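Long-range contacts in homocysteine S-methyltransferase (Escherichia coli, PDB 5DMM), which catalyses the zinc-dependent transfer of a methyl group from S-methylmethionine, or less efficiently S-adenosylmethionine, to homocysteine: residues G123-Y128 and Y139-E144; G132-G137 and C167-N172; E175-A180 and V213-G218; F193-R198 and V223-N228; I230-T235 and V252-G257. All blocks are in the same frame, centred on the assembly; numbering follows the deposited sequence.

Overall arrangement
The five contacts follow one arc of a TIM barrel, whose eight parallel strands carry homocysteine and zinc at their C-terminal ends. Interactions 1 and 2 interleave along the chain, touch, and have centres about 9 Å apart; interaction 1 joins the start of helix 125-129 to the lead-in of helix 143-159, and interaction 2 packs the loop between those helices against the end of strand 164-170. Interactions 3 and 4 also alternate in sequence, pairing helices 173-183 and 209-217 outside strands 191-197 and 222-228. Interaction 5 follows last, on strand 250-253, which neighbours 222-228 in the sheet. Interactions 2 and 5 both supply residues to the homocysteine pocket, whereas interaction 3 lies on the outer layer.

Interaction 1 of 5, residues G123-Y128 and Y139-E144; sequences GPYGAY and YHCSVE. With ZN (zinc ion), chain D.
The Tyr125 ring turns its edge to one face of the Tyr139 ring and receives the sulfur of Cys141 over a face of its own. The two tyrosines form a T-shaped pair with planes at 63°, and Tyr125 CD2 lies 3.8 Å from Tyr139 CD2, displaced toward the rim of the Tyr139 ring. Cys141 SG is 3.8 Å from the centroid of the Tyr125 ring and only 22° off its normal, a sulfur-aromatic contact that comes closest at CE2, 3.5 Å from SG. With CG anti to the backbone N (chi1 -176°), Tyr125 reaches out from the start of helix 125-129 and slides past Tyr139, which runs in the opposite direction.

Gly126 lies close to Tyr139, its CA 3.3 Å from Tyr139 CE1, a spacing that would bring a beta carbon into collision with the ring. The Tyr139 hydroxyl reaches the helix start, where Gly126 N gives OH a weak hydrogen bond of 3.3 Å; its stronger partner is Glu175, whose carboxylate also accepts from Tyr125 N. A leucine in place of Tyr139 would probably leave Glu175 without its phenolic partner and Tyr125 without the ring face that receives its edge. Beyond the aromatic group, Glu144 OE1 binds a zinc ion at 2.1 Å, apart from the ion in the homocysteine pocket. The chemistry is therefore mixed: aromatic and sulfur surfaces bury the sides of the rings, while the phenol oxygen ties this helix start to the carboxylate of helix 173-183.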
# COMPACT_ATOMS: atom_id res chain seq x y z
N GLY A 123 1.48 7.04 -0.94
CA GLY A 123 0.61 7.29 -2.08
C GLY A 123 1.28 8.21 -3.08
O GLY A 123 2.29 8.86 -2.76
N PRO A 124 0.71 8.31 -4.29
CA PRO A 124 1.32 9.11 -5.35
C PRO A 124 1.07 10.60 -5.17
O PRO A 124 0.16 10.98 -4.44
CB PRO A 124 0.61 8.61 -6.61
CG PRO A 124 -0.77 8.22 -6.12
CD PRO A 124 -0.55 7.66 -4.73
N TYR A 125 1.85 11.40 -5.88
CA TYR A 125 1.68 12.85 -5.93
C TYR A 125 0.27 13.20 -6.42
O TYR A 125 -0.34 14.17 -5.96
CB TYR A 125 2.75 13.46 -6.85
CG TYR A 125 2.73 14.96 -6.91
CD1 TYR A 125 3.25 15.73 -5.88
CD2 TYR A 125 2.20 15.62 -8.02
CE1 TYR A 125 3.24 17.11 -5.94
CE2 TYR A 125 2.19 17.00 -8.09
CZ TYR A 125 2.71 17.74 -7.05
OH TYR A 125 2.69 19.11 -7.11
N GLY A 126 -0.27 12.38 -7.31
CA GLY A 126 -1.61 12.57 -7.81
C GLY A 126 -2.71 12.60 -6.76
O GLY A 126 -3.71 13.29 -6.92
N ALA A 127 -2.51 11.84 -5.68
CA ALA A 127 -3.49 11.79 -4.60
C ALA A 127 -3.49 13.10 -3.83
O ALA A 127 -4.51 13.52 -3.29
CB ALA A 127 -3.19 10.62 -3.67
N TYR A 128 -2.33 13.76 -3.77
CA TYR A 128 -2.24 15.08 -3.15
C TYR A 128 -2.95 16.13 -4.00
O TYR A 128 -3.62 17.03 -3.46
CB TYR A 128 -0.78 15.45 -2.92
CG TYR A 128 -0.52 16.94 -2.86
CD1 TYR A 128 -0.93 17.70 -1.76
CD2 TYR A 128 0.16 17.59 -3.89
CE1 TYR A 128 -0.69 19.06 -1.70
CE2 TYR A 128 0.40 18.95 -3.84
CZ TYR A 128 -0.02 19.68 -2.75
OH TYR A 128 0.22 21.03 -2.70
N TYR A 139 0.90 14.44 -14.66
CA TYR A 139 1.42 15.58 -13.94
C TYR A 139 2.93 15.61 -14.07
O TYR A 139 3.57 14.59 -14.41
CB TYR A 139 0.98 15.55 -12.48
CG TYR A 139 1.09 14.23 -11.74
CD1 TYR A 139 -0.06 13.50 -11.41
CD2 TYR A 139 2.32 13.73 -11.32
CE1 TYR A 139 0.02 12.31 -10.71
CE2 TYR A 139 2.41 12.52 -10.62
CZ TYR A 139 1.25 11.83 -10.31
OH TYR A 139 1.32 10.67 -9.59
N HIS A 140 3.52 16.78 -13.82
CA HIS A 140 4.92 17.00 -14.14
C HIS A 140 5.66 17.65 -12.97
O HIS A 140 5.34 18.77 -12.57
CB HIS A 140 5.05 17.87 -15.39
CG HIS A 140 4.42 17.27 -16.61
ND1 HIS A 140 5.07 16.37 -17.42
CD2 HIS A 140 3.18 17.42 -17.14
CE1 HIS A 140 4.27 16.00 -18.41
NE2 HIS A 140 3.12 16.63 -18.26
N CYS A 141 6.65 16.94 -12.44
CA CYS A 141 7.52 17.45 -11.39
C CYS A 141 8.95 17.07 -11.71
O CYS A 141 9.20 16.02 -12.32
CB CYS A 141 7.13 16.89 -10.02
SG CYS A 141 5.44 17.27 -9.46
N SER A 142 9.91 17.90 -11.30
CA SER A 142 11.31 17.52 -11.41
C SER A 142 11.57 16.33 -10.48
O SER A 142 10.77 16.07 -9.58
CB SER A 142 12.23 18.69 -11.05
OG SER A 142 12.00 19.10 -9.71
N VAL A 143 12.68 15.63 -10.69
CA VAL A 143 13.04 14.55 -9.78
C VAL A 143 13.14 15.11 -8.36
O VAL A 143 12.64 14.51 -7.42
CB VAL A 143 14.38 13.88 -10.15
CG1 VAL A 143 14.79 12.87 -9.09
CG2 VAL A 143 14.30 13.23 -11.51
N GLU A 144 13.75 16.28 -8.23
CA GLU A 144 13.92 16.90 -6.92
C GLU A 144 12.60 17.24 -6.25
O GLU A 144 12.46 17.12 -5.03
CB GLU A 144 14.74 18.19 -7.03
CG GLU A 144 16.17 17.97 -7.44
CD GLU A 144 16.40 18.21 -8.91
OE1 GLU A 144 15.57 17.76 -9.73
OE2 GLU A 144 17.42 18.86 -9.26
ZN ZN D . 16.04 17.93 -11.75
O HOH W 1 14.33 16.88 -13.28
O HOH W 2 15.97 19.95 -12.31

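Interaction 2 of 5, residues G132-G137 and C167-N172; sequences GSEYRG and CETLPN. With HCS (2-amino-4-mercapto-butyric acid), chain F.
Pro171 rests its ring against the backbone of the 132-137 loop, with CB 3.4 Å from Glu134 O and 3.7 Å from Gly137 CA. The fit at Gly137 is close enough that a beta carbon would run into Pro171 O. Next to it, Asn172 ND2 donates to Gly137 O at 2.8 Å. This bond is fairly straight, with an N-H...O angle of 162°, and the acceptor lies almost in the amide plane. Asn172 has CG anti to its N (chi1 -178°), which carries the amide across to the loop, while OD1 accepts from Ser174 and from Glu175 N as the N-cap of helix 173-183.

Thr169 makes the apolar side of the contact. Its CG2 lies 4.1 Å from Glu134 CG, the two side chains running side by side, and 4.2 Å from Tyr135 CE1. On the ligand side, Thr169 OG1 is 3.2 Å from homocysteine SD. Glu168, one residue earlier, places OE2 2.6 Å from OXT of the ligand; Ser121 and Tyr253 hold the two oxygens of this carboxylate.

In the second shell, Tyr71 hydrogen-bonds to Glu134 OE2, Thr196 OG1 donates to Glu134 O, and Asn228 OD1 accepts from Thr169 N. The loop thus folds over the C-terminal end of strand 164-170, beside strand 191-197, where the chain turns into helix 173-183.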
# COMPACT_ATOMS: atom_id res chain seq x y z
N GLY A 132 -8.27 13.05 -8.73
CA GLY A 132 -8.31 11.71 -9.27
C GLY A 132 -7.16 11.44 -10.23
O GLY A 132 -7.28 10.61 -11.13
N SER A 133 -6.04 12.13 -10.01
CA SER A 133 -4.89 12.02 -10.91
C SER A 133 -4.03 10.80 -10.61
O SER A 133 -3.06 10.54 -11.32
CB SER A 133 -4.03 13.27 -10.83
OG SER A 133 -3.21 13.40 -11.98
N GLU A 134 -4.37 10.04 -9.57
CA GLU A 134 -3.64 8.82 -9.28
C GLU A 134 -4.01 7.71 -10.26
O GLU A 134 -3.48 6.60 -10.19
CB GLU A 134 -3.89 8.36 -7.84
CG GLU A 134 -5.35 8.12 -7.52
CD GLU A 134 -5.88 9.11 -6.52
OE1 GLU A 134 -6.20 10.25 -6.93
OE2 GLU A 134 -5.97 8.76 -5.32
N TYR A 135 -4.91 8.04 -11.19
CA TYR A 135 -5.36 7.10 -12.21
C TYR A 135 -5.05 7.59 -13.62
O TYR A 135 -5.24 6.84 -14.59
CB TYR A 135 -6.86 6.85 -12.08
CG TYR A 135 -7.29 6.47 -10.68
CD1 TYR A 135 -6.96 5.23 -10.16
CD2 TYR A 135 -8.02 7.34 -9.89
CE1 TYR A 135 -7.34 4.87 -8.88
CE2 TYR A 135 -8.42 6.99 -8.62
CZ TYR A 135 -8.07 5.76 -8.12
OH TYR A 135 -8.45 5.40 -6.84
N ARG A 136 -4.59 8.83 -13.76
CA ARG A 136 -4.21 9.35 -15.07
C ARG A 136 -2.70 9.54 -15.14
O ARG A 136 -2.08 9.25 -16.17
CB ARG A 136 -4.95 10.66 -15.38
CG ARG A 136 -4.22 11.95 -14.98
CD ARG A 136 -5.01 13.19 -15.37
NE ARG A 136 -6.27 13.28 -14.63
CZ ARG A 136 -6.47 14.08 -13.59
NH1 ARG A 136 -7.64 14.09 -12.98
NH2 ARG A 136 -5.50 14.89 -13.16
N GLY A 137 -2.09 9.99 -14.05
CA GLY A 137 -0.66 10.21 -14.00
C GLY A 137 -0.12 11.33 -14.87
O GLY A 137 1.08 11.42 -15.10
N CYS A 167 4.54 1.46 -1.66
CA CYS A 167 4.47 2.55 -2.61
C CYS A 167 3.40 2.14 -3.61
O CYS A 167 3.63 1.26 -4.43
CB CYS A 167 5.82 2.78 -3.29
SG CYS A 167 7.14 3.16 -2.09
N GLU A 168 2.23 2.77 -3.53
CA GLU A 168 1.04 2.19 -4.14
C GLU A 168 0.20 3.16 -4.96
O GLU A 168 0.31 4.38 -4.80
CB GLU A 168 0.16 1.58 -3.06
CG GLU A 168 -0.32 2.62 -2.03
CD GLU A 168 -1.16 2.01 -0.92
OE1 GLU A 168 -1.48 0.80 -1.01
OE2 GLU A 168 -1.49 2.74 0.04
N THR A 169 -0.66 2.60 -5.81
CA THR A 169 -1.56 3.39 -6.65
C THR A 169 -0.76 4.36 -7.55
O THR A 169 -1.22 5.47 -7.85
CB THR A 169 -2.59 4.18 -5.79
OG1 THR A 169 -2.92 3.42 -4.62
CG2 THR A 169 -3.87 4.47 -6.57
N LEU A 170 0.42 3.93 -7.97
CA LEU A 170 1.35 4.79 -8.72
C LEU A 170 1.04 4.79 -10.22
O LEU A 170 1.05 3.74 -10.84
CB LEU A 170 2.79 4.31 -8.49
CG LEU A 170 3.26 4.12 -7.04
CD1 LEU A 170 4.66 3.55 -7.04
CD2 LEU A 170 3.21 5.42 -6.26
N PRO A 171 0.79 5.97 -10.81
CA PRO A 171 0.38 6.08 -12.21
C PRO A 171 1.45 6.65 -13.14
O PRO A 171 1.25 6.63 -14.36
CB PRO A 171 -0.78 7.06 -12.13
CG PRO A 171 -0.30 8.04 -11.05
CD PRO A 171 0.54 7.23 -10.07
N ASN A 172 2.53 7.16 -12.57
CA ASN A 172 3.49 8.01 -13.28
C ASN A 172 4.91 7.46 -13.20
O ASN A 172 5.45 7.25 -12.11
CB ASN A 172 3.42 9.43 -12.70
CG ASN A 172 4.35 10.40 -13.40
OD1 ASN A 172 5.57 10.35 -13.22
ND2 ASN A 172 3.78 11.30 -14.20
N HCS F . -5.15 4.24 1.00
CA HCS F . -5.19 2.93 0.38
CB HCS F . -4.95 3.07 -1.11
CG HCS F . -6.03 3.92 -1.77
SD HCS F . -5.91 3.78 -3.57
C HCS F . -4.14 2.06 0.98
OXT HCS F . -3.38 2.54 1.85
O HCS F . -4.05 0.87 0.59

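Interaction 3 of 5, residues E175-A180 and V213-G218; sequences EIEALA and VALLAG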
# COMPACT_ATOMS: atom_id res chain seq x y z
N GLU A 175 7.77 9.65 -11.63
CA GLU A 175 7.67 9.63 -10.17
C GLU A 175 8.16 8.28 -9.61
O GLU A 175 8.82 8.23 -8.57
CB GLU A 175 6.23 9.92 -9.72
CG GLU A 175 5.99 9.74 -8.23
CD GLU A 175 4.56 10.02 -7.82
OE1 GLU A 175 3.64 9.85 -8.66
OE2 GLU A 175 4.35 10.43 -6.66
N ILE A 176 7.86 7.19 -10.31
CA ILE A 176 8.35 5.88 -9.90
C ILE A 176 9.88 5.87 -9.86
O ILE A 176 10.48 5.36 -8.90
CB ILE A 176 7.80 4.77 -10.82
CG1 ILE A 176 6.31 4.55 -10.52
CG2 ILE A 176 8.60 3.49 -10.63
CD1 ILE A 176 5.56 3.75 -11.59
N GLU A 177 10.52 6.45 -10.88
CA GLU A 177 11.98 6.56 -10.91
C GLU A 177 12.52 7.37 -9.73
O GLU A 177 13.45 6.96 -9.05
CB GLU A 177 12.45 7.23 -12.21
CG GLU A 177 11.94 6.59 -13.47
CD GLU A 177 12.22 7.44 -14.70
OE1 GLU A 177 13.09 8.33 -14.64
OE2 GLU A 177 11.56 7.20 -15.74
N ALA A 178 11.91 8.53 -9.51
CA ALA A 178 12.29 9.42 -8.41
C ALA A 178 12.19 8.72 -7.07
O ALA A 178 13.08 8.82 -6.21
CB ALA A 178 11.41 10.67 -8.41
N LEU A 179 11.11 7.96 -6.90
CA LEU A 179 10.88 7.20 -5.67
C LEU A 179 11.88 6.05 -5.48
O LEU A 179 12.35 5.82 -4.37
CB LEU A 179 9.44 6.65 -5.69
CG LEU A 179 8.67 6.44 -4.39
CD1 LEU A 179 8.72 7.67 -3.52
CD2 LEU A 179 7.20 6.10 -4.71
N ALA A 180 12.21 5.33 -6.54
CA ALA A 180 13.21 4.26 -6.44
C ALA A 180 14.57 4.86 -6.10
O ALA A 180 15.32 4.31 -5.28
CB ALA A 180 13.29 3.46 -7.74
N VAL A 213 9.18 -2.42 -15.16
CA VAL A 213 9.82 -3.58 -14.56
C VAL A 213 11.33 -3.52 -14.76
O VAL A 213 12.10 -3.78 -13.84
CB VAL A 213 9.27 -4.91 -15.15
CG1 VAL A 213 10.09 -6.09 -14.67
CG2 VAL A 213 7.81 -5.09 -14.80
N ALA A 214 11.75 -3.16 -15.97
CA ALA A 214 13.18 -3.09 -16.29
C ALA A 214 13.86 -2.05 -15.40
O ALA A 214 14.95 -2.29 -14.87
CB ALA A 214 13.38 -2.76 -17.76
N LEU A 215 13.21 -0.91 -15.22
CA LEU A 215 13.77 0.13 -14.36
C LEU A 215 13.93 -0.37 -12.92
O LEU A 215 15.03 -0.31 -12.36
CB LEU A 215 12.89 1.37 -14.37
CG LEU A 215 13.31 2.37 -13.29
CD1 LEU A 215 14.34 3.33 -13.85
CD2 LEU A 215 12.10 3.11 -12.70
N LEU A 216 12.85 -0.89 -12.36
CA LEU A 216 12.84 -1.31 -10.96
C LEU A 216 13.69 -2.54 -10.68
O LEU A 216 14.09 -2.77 -9.54
CB LEU A 216 11.40 -1.57 -10.50
CG LEU A 216 10.56 -0.29 -10.49
CD1 LEU A 216 9.10 -0.60 -10.16
CD2 LEU A 216 11.14 0.73 -9.50
N ALA A 217 13.99 -3.34 -11.71
CA ALA A 217 14.83 -4.52 -11.52
C ALA A 217 16.23 -4.16 -11.05
O ALA A 217 16.91 -4.96 -10.41
CB ALA A 217 14.90 -5.33 -12.80
N GLY A 218 16.67 -2.94 -11.37
CA GLY A 218 17.97 -2.45 -10.96
C GLY A 218 18.04 -1.91 -9.53
O GLY A 218 19.08 -1.44 -9.10
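Leu215 and Leu216 on one helix meet Ile176, Glu177 and Ala180 on the other, and the contact between the segments consists of van der Waals packing. Among the purely apolar pairs, CG2 of Ile176 faces both leucines, 3.9 Å from Leu216 CD2 and 4.1 Å from Leu215 CD2. Ile176 and Leu216 cross at about a right angle, and the CG2 methyl of the isoleucine meets the terminal methyls of the leucine. Leu216 CD2 also reaches Ala180 CB at 3.9 Å, the small alanine allowing the leucine branch to lie close to the helix backbone.

A second kind of contact uses the aliphatic part of a charged residue. Glu177 CG lies 3.6 Å from Leu215 CD2; the chain beyond it is extended (chi2 169°), carrying the carboxylate onward while its methylene remains against the leucine. Leu215 has its CG anti to N (chi1 170°), and this directs both terminal methyls at Glu177.

The helix segments run nearly parallel, their axes 10.6 Å apart at closest approach and inclined by 9°. On their inner side, Ile176 and Leu216 both touch Phe195 of strand 191-197. Two neighbouring, similarly directed helices packed over the parallel strand between them are the outer layer of a TIM barrel, built from successive beta-alpha units.

Interaction 4 of 5, residues F193-R198 and V223-N228; sequences FSFTLR and VALGIN
Phe193, Ser194 and Phe195 pair in parallel with Leu225, Gly226 and Ile227, and their hydrogen bonds alternate across the two strands. Phe193 N donates to Ala224 O at 3.1 Å, and its carbonyl accepts from Gly226 N at 3.0 Å. The Gly226 carbonyl then takes Phe195 N at 2.9 Å, before a weak bond from Asn228 N to Phe195 O at 3.4 Å ends the series. Carbonyl oxygens of Phe193, Gly226 and Phe195 also receive CA-H...O contacts.

The side-chain bond is short: Ser194 OG donates to Asn228 OD1 at 2.5 Å, approaching at 119° to the C=O bond. The serine hydroxyl is swung opposite its own backbone N (chi1 178°), which lays it alongside the neighbouring strand. Asn228 OD1 is gripped twice, since Thr169 N also donates to it, and this double hold probably fixes the amide's rotation near homocysteine.

Phe193, Phe195, Leu225 and Ile227 share the opposite face, and Leu197 CD1 meets Ile227 CG2 at 3.8 Å. Helices 173-183 and 209-217 cover the phenylalanines. Adjacent parallel strands with an apolar, helix-covered outer face fit the wall of a TIM barrel; here the inner face carries the polar Ser194 and Asn228 beside the homocysteine pocket.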
# COMPACT_ATOMS: atom_id res chain seq x y z
N PHE A 193 6.27 -1.83 -5.00
CA PHE A 193 5.74 -0.80 -5.87
C PHE A 193 4.52 -1.37 -6.58
O PHE A 193 4.63 -2.38 -7.30
CB PHE A 193 6.79 -0.35 -6.91
CG PHE A 193 7.78 0.67 -6.40
CD1 PHE A 193 8.48 0.46 -5.22
CD2 PHE A 193 8.04 1.82 -7.12
CE1 PHE A 193 9.41 1.40 -4.75
CE2 PHE A 193 8.97 2.77 -6.66
CZ PHE A 193 9.66 2.56 -5.47
N SER A 194 3.38 -0.74 -6.36
CA SER A 194 2.14 -1.18 -6.99
C SER A 194 1.55 -0.04 -7.82
O SER A 194 1.57 1.11 -7.40
CB SER A 194 1.17 -1.66 -5.92
OG SER A 194 -0.06 -2.05 -6.52
N PHE A 195 1.02 -0.40 -8.99
CA PHE A 195 0.68 0.54 -10.06
C PHE A 195 -0.80 0.59 -10.41
O PHE A 195 -1.51 -0.41 -10.25
CB PHE A 195 1.46 0.18 -11.34
CG PHE A 195 2.89 -0.19 -11.09
CD1 PHE A 195 3.77 0.74 -10.56
CD2 PHE A 195 3.34 -1.46 -11.37
CE1 PHE A 195 5.08 0.41 -10.32
CE2 PHE A 195 4.66 -1.81 -11.13
CZ PHE A 195 5.53 -0.87 -10.60
N THR A 196 -1.25 1.73 -10.92
CA THR A 196 -2.53 1.78 -11.64
C THR A 196 -2.24 1.75 -13.14
O THR A 196 -1.16 2.16 -13.60
CB THR A 196 -3.37 3.03 -11.30
OG1 THR A 196 -2.67 4.22 -11.69
CG2 THR A 196 -3.70 3.06 -9.83
N LEU A 197 -3.21 1.25 -13.91
CA LEU A 197 -2.98 0.91 -15.30
C LEU A 197 -3.92 1.62 -16.26
O LEU A 197 -5.05 1.95 -15.91
CB LEU A 197 -3.12 -0.61 -15.49
CG LEU A 197 -2.17 -1.47 -14.67
CD1 LEU A 197 -2.47 -2.93 -14.89
CD2 LEU A 197 -0.71 -1.17 -14.97
N ARG A 198 -3.42 1.84 -17.47
CA ARG A 198 -4.22 2.32 -18.59
C ARG A 198 -4.90 1.11 -19.25
O ARG A 198 -6.08 1.16 -19.64
CB ARG A 198 -3.34 3.07 -19.58
CG ARG A 198 -4.01 3.49 -20.87
CD ARG A 198 -3.09 4.37 -21.71
NE ARG A 198 -2.87 5.68 -21.09
CZ ARG A 198 -2.32 6.72 -21.70
NH1 ARG A 198 -1.93 6.62 -22.96
NH2 ARG A 198 -2.17 7.87 -21.05
N VAL A 223 11.24 -5.20 -3.41
CA VAL A 223 11.16 -6.65 -3.22
C VAL A 223 9.88 -7.27 -3.76
O VAL A 223 9.71 -8.50 -3.71
CB VAL A 223 11.31 -7.01 -1.74
CG1 VAL A 223 12.69 -6.60 -1.23
CG2 VAL A 223 10.23 -6.31 -0.92
N ALA A 224 8.97 -6.44 -4.27
CA ALA A 224 7.75 -6.93 -4.90
C ALA A 224 7.12 -5.83 -5.77
O ALA A 224 7.35 -4.63 -5.56
CB ALA A 224 6.76 -7.44 -3.85
N LEU A 225 6.34 -6.25 -6.76
CA LEU A 225 5.74 -5.37 -7.77
C LEU A 225 4.30 -5.82 -7.97
O LEU A 225 4.02 -7.00 -7.87
CB LEU A 225 6.46 -5.46 -9.12
CG LEU A 225 7.95 -5.18 -9.22
CD1 LEU A 225 8.37 -5.24 -10.66
CD2 LEU A 225 8.19 -3.81 -8.66
N GLY A 226 3.40 -4.91 -8.30
CA GLY A 226 2.07 -5.38 -8.62
C GLY A 226 1.07 -4.31 -8.99
O GLY A 226 1.44 -3.26 -9.50
N ILE A 227 -0.20 -4.60 -8.73
CA ILE A 227 -1.28 -3.69 -9.09
C ILE A 227 -2.27 -3.51 -7.94
O ILE A 227 -2.50 -4.43 -7.15
CB ILE A 227 -2.03 -4.20 -10.34
CG1 ILE A 227 -2.51 -5.62 -10.09
CG2 ILE A 227 -1.11 -4.13 -11.57
CD1 ILE A 227 -3.42 -6.20 -11.19
N ASN A 228 -2.84 -2.32 -7.81
CA ASN A 228 -3.89 -2.12 -6.83
C ASN A 228 -4.84 -1.03 -7.28
O ASN A 228 -4.53 -0.28 -8.21
CB ASN A 228 -3.30 -1.78 -5.45
CG ASN A 228 -2.69 -0.38 -5.40
OD1 ASN A 228 -1.62 -0.13 -5.98
ND2 ASN A 228 -3.35 0.54 -4.69

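Interaction 5 of 5, residues I230-T235 and V252-G257; sequences IALENT and VYPNSG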
# COMPACT_ATOMS: atom_id res chain seq x y z
N ILE A 230 -7.61 -1.30 -8.85
CA ILE A 230 -8.02 -1.61 -10.22
C ILE A 230 -9.27 -2.49 -10.16
O ILE A 230 -9.52 -3.14 -9.14
CB ILE A 230 -6.87 -2.31 -10.98
CG1 ILE A 230 -7.23 -2.60 -12.44
CG2 ILE A 230 -6.47 -3.61 -10.27
CD1 ILE A 230 -6.13 -3.35 -13.20
N ALA A 231 -10.06 -2.49 -11.23
CA ALA A 231 -11.28 -3.30 -11.28
C ALA A 231 -10.97 -4.78 -11.24
O ALA A 231 -9.99 -5.23 -11.82
CB ALA A 231 -12.08 -2.97 -12.53
N LEU A 232 -11.83 -5.55 -10.56
CA LEU A 232 -11.65 -6.99 -10.46
C LEU A 232 -11.42 -7.65 -11.82
O LEU A 232 -10.52 -8.47 -11.97
CB LEU A 232 -12.85 -7.64 -9.79
CG LEU A 232 -12.72 -8.02 -8.31
CD1 LEU A 232 -13.96 -8.79 -7.87
CD2 LEU A 232 -11.45 -8.83 -8.06
N GLU A 233 -12.23 -7.27 -12.80
CA GLU A 233 -12.19 -7.92 -14.11
C GLU A 233 -10.91 -7.61 -14.89
O GLU A 233 -10.67 -8.20 -15.93
CB GLU A 233 -13.40 -7.51 -14.96
CG GLU A 233 -13.48 -6.02 -15.28
CD GLU A 233 -14.44 -5.27 -14.38
OE1 GLU A 233 -14.62 -5.68 -13.21
OE2 GLU A 233 -15.02 -4.26 -14.85
N ASN A 234 -10.10 -6.69 -14.38
CA ASN A 234 -8.89 -6.28 -15.10
C ASN A 234 -7.59 -6.77 -14.46
O ASN A 234 -6.50 -6.51 -14.98
CB ASN A 234 -8.87 -4.75 -15.23
CG ASN A 234 -10.00 -4.23 -16.11
OD1 ASN A 234 -10.43 -4.92 -17.03
ND2 ASN A 234 -10.47 -3.02 -15.83
N THR A 235 -7.71 -7.50 -13.36
CA THR A 235 -6.54 -7.94 -12.59
C THR A 235 -5.74 -9.06 -13.24
O THR A 235 -4.53 -8.97 -13.34
CB THR A 235 -6.94 -8.41 -11.19
OG1 THR A 235 -7.92 -9.46 -11.30
CG2 THR A 235 -7.51 -7.25 -10.39
N VAL A 252 -1.20 -7.90 -5.47
CA VAL A 252 -2.49 -7.61 -6.07
C VAL A 252 -3.52 -7.32 -4.98
O VAL A 252 -3.76 -8.14 -4.11
CB VAL A 252 -2.98 -8.76 -7.00
CG1 VAL A 252 -2.97 -10.12 -6.28
CG2 VAL A 252 -4.35 -8.46 -7.55
N TYR A 253 -4.08 -6.12 -5.02
CA TYR A 253 -5.21 -5.82 -4.17
C TYR A 253 -6.16 -4.87 -4.89
O TYR A 253 -5.95 -3.66 -4.94
CB TYR A 253 -4.78 -5.26 -2.80
CG TYR A 253 -3.68 -4.21 -2.69
CD1 TYR A 253 -3.94 -2.96 -2.12
CD2 TYR A 253 -2.35 -4.50 -3.03
CE1 TYR A 253 -2.94 -2.01 -1.95
CE2 TYR A 253 -1.35 -3.54 -2.87
CZ TYR A 253 -1.65 -2.30 -2.32
OH TYR A 253 -0.66 -1.35 -2.16
N PRO A 254 -7.22 -5.46 -5.49
CA PRO A 254 -8.15 -4.72 -6.34
C PRO A 254 -9.30 -4.10 -5.55
O PRO A 254 -9.45 -4.34 -4.35
CB PRO A 254 -8.67 -5.80 -7.28
CG PRO A 254 -8.70 -7.02 -6.41
CD PRO A 254 -7.45 -6.92 -5.56
N ASN A 255 -10.10 -3.30 -6.25
CA ASN A 255 -11.32 -2.77 -5.67
C ASN A 255 -12.37 -3.86 -5.56
O ASN A 255 -12.31 -4.87 -6.26
CB ASN A 255 -11.84 -1.61 -6.51
CG ASN A 255 -10.82 -0.50 -6.64
OD1 ASN A 255 -10.04 -0.27 -5.73
ND2 ASN A 255 -10.80 0.16 -7.78
N SER A 256 -13.31 -3.66 -4.65
CA SER A 256 -14.41 -4.60 -4.43
C SER A 256 -15.24 -4.73 -5.70
O SER A 256 -15.36 -3.78 -6.47
CB SER A 256 -15.29 -4.12 -3.27
OG SER A 256 -16.29 -5.06 -2.95
N GLY A 257 -15.81 -5.91 -5.91
CA GLY A 257 -16.70 -6.14 -7.04
C GLY A 257 -18.12 -5.72 -6.72
O GLY A 257 -18.45 -5.41 -5.57
O HOH W 3 -14.00 -4.40 -9.09
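Pro254 is wedged among Ile230, Leu232 and Thr235 at the C-terminal rim of the TIM barrel, where the loop following strand 222-228 meets the end of strand 250-253. This is the compact part of the contact. Thr235 CG2 lies 3.6 Å from Pro254 CB, and Leu232 CD2 sits 3.7 Å from Pro254 CG, with Trp284 of helix 281-286 covering the proline and Leu232 as well. One backbone bond joins the segments here: Asn255 N donates to Ile230 O at 3.0 Å, with an N-H...O angle of 163°. A further bond braces the loop, since Thr235 OG1 donates to Leu232 O in the carbonyl plane; the hydroxyl's seat between N and the carbonyl carbon (chi1 56°) leaves CG2 turned to the proline.

Toward Gly257 the fit is looser and includes solvent. Leu232 CD1 touches the exposed Gly257 at its CA, 3.9 Å away, and an ordered water joins the two segments. An alanine in place of Leu232 would probably open a gap beside Pro254 and leave Gly257 without its apolar neighbour.

Asn255 faces the active site: its OD1 accepts from Cys296 N, and the nearest atom of its side chain is about 3 Å from the active-site zinc ion. On the solvent side, the bridging water accepts from Leu232 N at 2.9 Å and donates to Ser256 O at 3.0 Å.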